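Local coordinates for protein dihydropteroate synthase (Clostridioides difficile, PDB 6PZ2) that probably catalyses the condensation of a dihydropterin diphosphate with p-aminobenzoate to form dihydropteroate in folate synthesis, and binds pteroic acid, at residues I51-G56 with S91-K96. Sequence-based numbering, arbitrary orientation.
Sequences IIDLGG and SIDTYK
Asp-53 and Ser-91 sit side by side on the same face of neighbouring parallel strands of a TIM barrel, 51-55 and 90-93, which helix 68-85 links in a beta-alpha-beta unit. Three backbone bonds zip the strands together: Ser-91 N to Ile-52 O, Leu-54 N to Ser-91 O at 2.9 Å, and Asp-93 N to Leu-54 O. Asp-53 CB leaves the sheet on the Ser-91 face, and with CG anti to the backbone N (chi1 -169°) the carboxylate reaches over the neighbouring strand. Asp-53 CG lies 3.8 Å from Asp-93 CB. Asp-53 OD1 accepts a hydrogen bond from Ser-91 OG (2.7 Å), on its anti side and 23° out of the carboxylate plane; serine suits the place because its short side chain puts a hydroxyl donor beside the carboxylate. OD2 turns to the Asp-93 carboxylate, whose plane is tilted 31° from its own. Asp-53 OD2 also takes a salt bridge from Arg-247 NE and a hydrogen bond from Asn-112 ND2. Asp-93 also touches the bound pteroic acid, consistent with Asp-53 being a second-shell residue behind Asp-93. Leu-54, on the other face, packs its branched aliphatic chain against helix 68-85. Asp-53 OD2 and Asp-93 OD2 are 3.0 Å apart, a close acceptor-acceptor approach and not a hydrogen bond in this model.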
ATOM      1  N   ILE A  51     -19.876   1.685   4.873  1.00 32.20           N
ATOM      2  CA  ILE A  51     -20.626   1.122   5.979  1.00 31.54           C
ATOM      3  C   ILE A  51     -19.878   1.535   7.246  1.00 31.19           C
ATOM      4  O   ILE A  51     -18.655   1.702   7.170  1.00 30.31           O
ATOM      5  CB  ILE A  51     -20.770  -0.411   5.879  1.00 33.69           C
ATOM      6  CG1 ILE A  51     -21.566  -0.996   7.053  1.00 32.33           C
ATOM      7  CG2 ILE A  51     -19.415  -1.100   5.788  1.00 36.17           C
ATOM      8  CD1 ILE A  51     -22.172  -2.338   6.766  1.00 30.56           C
ATOM      9  N   ILE A  52     -20.595   1.705   8.355  1.00 30.62           N
ATOM     10  CA  ILE A  52     -20.002   2.085   9.646  1.00 32.39           C
ATOM     11  C   ILE A  52     -20.174   0.914  10.620  1.00 35.04           C
ATOM     12  O   ILE A  52     -21.303   0.465  10.824  1.00 36.65           O
ATOM     13  CB  ILE A  52     -20.705   3.316  10.247  1.00 35.34           C
ATOM     14  CG1 ILE A  52     -20.839   4.492   9.273  1.00 41.50           C
ATOM     15  CG2 ILE A  52     -20.056   3.702  11.566  1.00 35.36           C
ATOM     16  CD1 ILE A  52     -19.591   5.300   9.088  1.00 42.66           C
ATOM     17  N   ASP A  53     -19.097   0.520  11.288  1.00 31.13           N
ATOM     18  CA  ASP A  53     -19.079  -0.584  12.209  1.00 31.67           C
ATOM     19  C   ASP A  53     -19.070   0.021  13.608  1.00 31.37           C
ATOM     20  O   ASP A  53     -18.038   0.503  14.086  1.00 31.10           O
ATOM     21  CB  ASP A  53     -17.849  -1.481  12.051  1.00 30.59           C
ATOM     22  CG  ASP A  53     -17.877  -2.801  12.813  1.00 37.08           C
ATOM     23  OD1 ASP A  53     -18.919  -3.500  12.750  1.00 38.86           O
ATOM     24  OD2 ASP A  53     -16.844  -3.152  13.438  1.00 36.72           O
ATOM     25  N   LEU A  54     -20.209  -0.129  14.265  1.00 29.45           N
ATOM     26  CA  LEU A  54     -20.445   0.523  15.530  1.00 30.02           C
ATOM     27  C   LEU A  54     -20.265  -0.499  16.652  1.00 26.68           C
ATOM     28  O   LEU A  54     -20.878  -1.537  16.621  1.00 29.21           O
ATOM     29  CB  LEU A  54     -21.882   1.042  15.479  1.00 32.93           C
ATOM     30  CG  LEU A  54     -22.447   1.549  16.794  1.00 33.02           C
ATOM     31  CD1 LEU A  54     -21.650   2.744  17.276  1.00 33.59           C
ATOM     32  CD2 LEU A  54     -23.914   1.903  16.586  1.00 40.99           C
ATOM     33  N   GLY A  55     -19.491  -0.191  17.674  1.00 31.39           N
ATOM     34  CA  GLY A  55     -19.298  -1.159  18.752  1.00 30.63           C
ATOM     35  C   GLY A  55     -19.401  -0.500  20.113  1.00 31.17           C
ATOM     36  O   GLY A  55     -18.887   0.600  20.310  1.00 33.35           O
ATOM     37  N   GLY A  56     -20.051  -1.167  21.052  1.00 29.91           N
ATOM     38  CA  GLY A  56     -20.200  -0.613  22.377  1.00 31.84           C
ATOM     39  C   GLY A  56     -19.363  -1.371  23.394  1.00 33.37           C
ATOM     40  O   GLY A  56     -19.354  -1.040  24.568  1.00 33.50           O
ATOM     41  N   SER A  91     -23.186  -1.564  10.655  1.00 29.90           N
ATOM     42  CA  SER A  91     -22.818  -2.881  11.049  1.00 30.75           C
ATOM     43  C   SER A  91     -22.748  -2.862  12.571  1.00 30.88           C
ATOM     44  O   SER A  91     -22.190  -1.909  13.086  1.00 30.67           O
ATOM     45  CB  SER A  91     -21.470  -3.203  10.445  1.00 33.91           C
ATOM     46  OG  SER A  91     -20.889  -4.314  11.078  1.00 38.41           O
ATOM     47  N   ILE A  92     -23.217  -3.888  13.276  1.00 28.28           N
ATOM     48  CA  ILE A  92     -23.111  -3.815  14.725  1.00 27.14           C
ATOM     49  C   ILE A  92     -22.034  -4.817  15.144  1.00 27.09           C
ATOM     50  O   ILE A  92     -22.130  -6.001  14.908  1.00 25.45           O
ATOM     51  CB  ILE A  92     -24.458  -4.061  15.435  1.00 25.66           C
ATOM     52  CG1 ILE A  92     -24.320  -4.076  16.958  1.00 28.78           C
ATOM     53  CG2 ILE A  92     -25.070  -5.381  14.990  1.00 27.59           C
ATOM     54  CD1 ILE A  92     -24.147  -2.733  17.599  1.00 32.73           C
ATOM     55  N   ASP A  93     -21.002  -4.295  15.768  1.00 30.46           N
ATOM     56  CA  ASP A  93     -19.890  -5.094  16.161  1.00 32.95           C
ATOM     57  C   ASP A  93     -20.265  -5.690  17.514  1.00 28.84           C
ATOM     58  O   ASP A  93     -19.983  -5.092  18.527  1.00 29.84           O
ATOM     59  CB  ASP A  93     -18.619  -4.244  16.278  1.00 37.59           C
ATOM     60  CG  ASP A  93     -17.330  -5.013  16.552  1.00 47.12           C
ATOM     61  OD1 ASP A  93     -17.334  -6.035  17.304  1.00 49.08           O
ATOM     62  OD2 ASP A  93     -16.307  -4.561  16.015  1.00 65.01           O
ATOM     63  N   THR A  94     -20.889  -6.842  17.524  1.00 28.72           N
ATOM     64  CA  THR A  94     -21.215  -7.485  18.802  1.00 30.91           C
ATOM     65  C   THR A  94     -21.178  -9.003  18.598  1.00 29.85           C
ATOM     66  O   THR A  94     -21.534  -9.465  17.516  1.00 29.39           O
ATOM     67  CB  THR A  94     -22.617  -7.088  19.298  1.00 30.83           C
ATOM     68  OG1 THR A  94     -22.805  -7.627  20.603  1.00 30.98           O
ATOM     69  CG2 THR A  94     -23.729  -7.610  18.416  1.00 29.51           C
ATOM     70  N   TYR A  95     -20.795  -9.754  19.629  1.00 28.45           N
ATOM     71  CA  TYR A  95     -20.962 -11.186  19.602  1.00 30.84           C
ATOM     72  C   TYR A  95     -22.170 -11.607  20.445  1.00 33.65           C
ATOM     73  O   TYR A  95     -22.390 -12.810  20.630  1.00 32.64           O
ATOM     74  CB  TYR A  95     -19.722 -11.902  20.142  1.00 32.29           C
ATOM     75  CG  TYR A  95     -19.245 -11.436  21.490  1.00 31.41           C
ATOM     76  CD1 TYR A  95     -19.673 -12.037  22.662  1.00 37.25           C
ATOM     77  CD2 TYR A  95     -18.303 -10.430  21.583  1.00 34.94           C
ATOM     78  CE1 TYR A  95     -19.180 -11.648  23.897  1.00 34.51           C
ATOM     79  CE2 TYR A  95     -17.819 -10.005  22.810  1.00 39.14           C
ATOM     80  CZ  TYR A  95     -18.268 -10.608  23.969  1.00 40.37           C
ATOM     81  OH  TYR A  95     -17.785 -10.162  25.168  1.00 42.25           O
ATOM     82  N   LYS A  96     -22.951 -10.651  20.950  1.00 33.25           N
ATOM     83  CA  LYS A  96     -24.116 -11.001  21.778  1.00 31.99           C
ATOM     84  C   LYS A  96     -25.403 -10.901  20.953  1.00 30.85           C
ATOM     85  O   LYS A  96     -25.711  -9.880  20.349  1.00 31.28           O
ATOM     86  CB  LYS A  96     -24.166 -10.103  23.009  1.00 33.05           C
ATOM     87  CG  LYS A  96     -22.866 -10.091  23.804  1.00 35.06           C
ATOM     88  CD  LYS A  96     -22.964  -9.317  25.084  1.00 35.45           C
ATOM     89  CE  LYS A  96     -21.628  -9.115  25.766  1.00 40.38           C
ATOM     90  NZ  LYS A  96     -20.739  -8.185  25.028  1.00 43.27           N
TER
HETATM   91  O   HOH W   1     -21.393  -3.468  20.345  1.00 35.59           O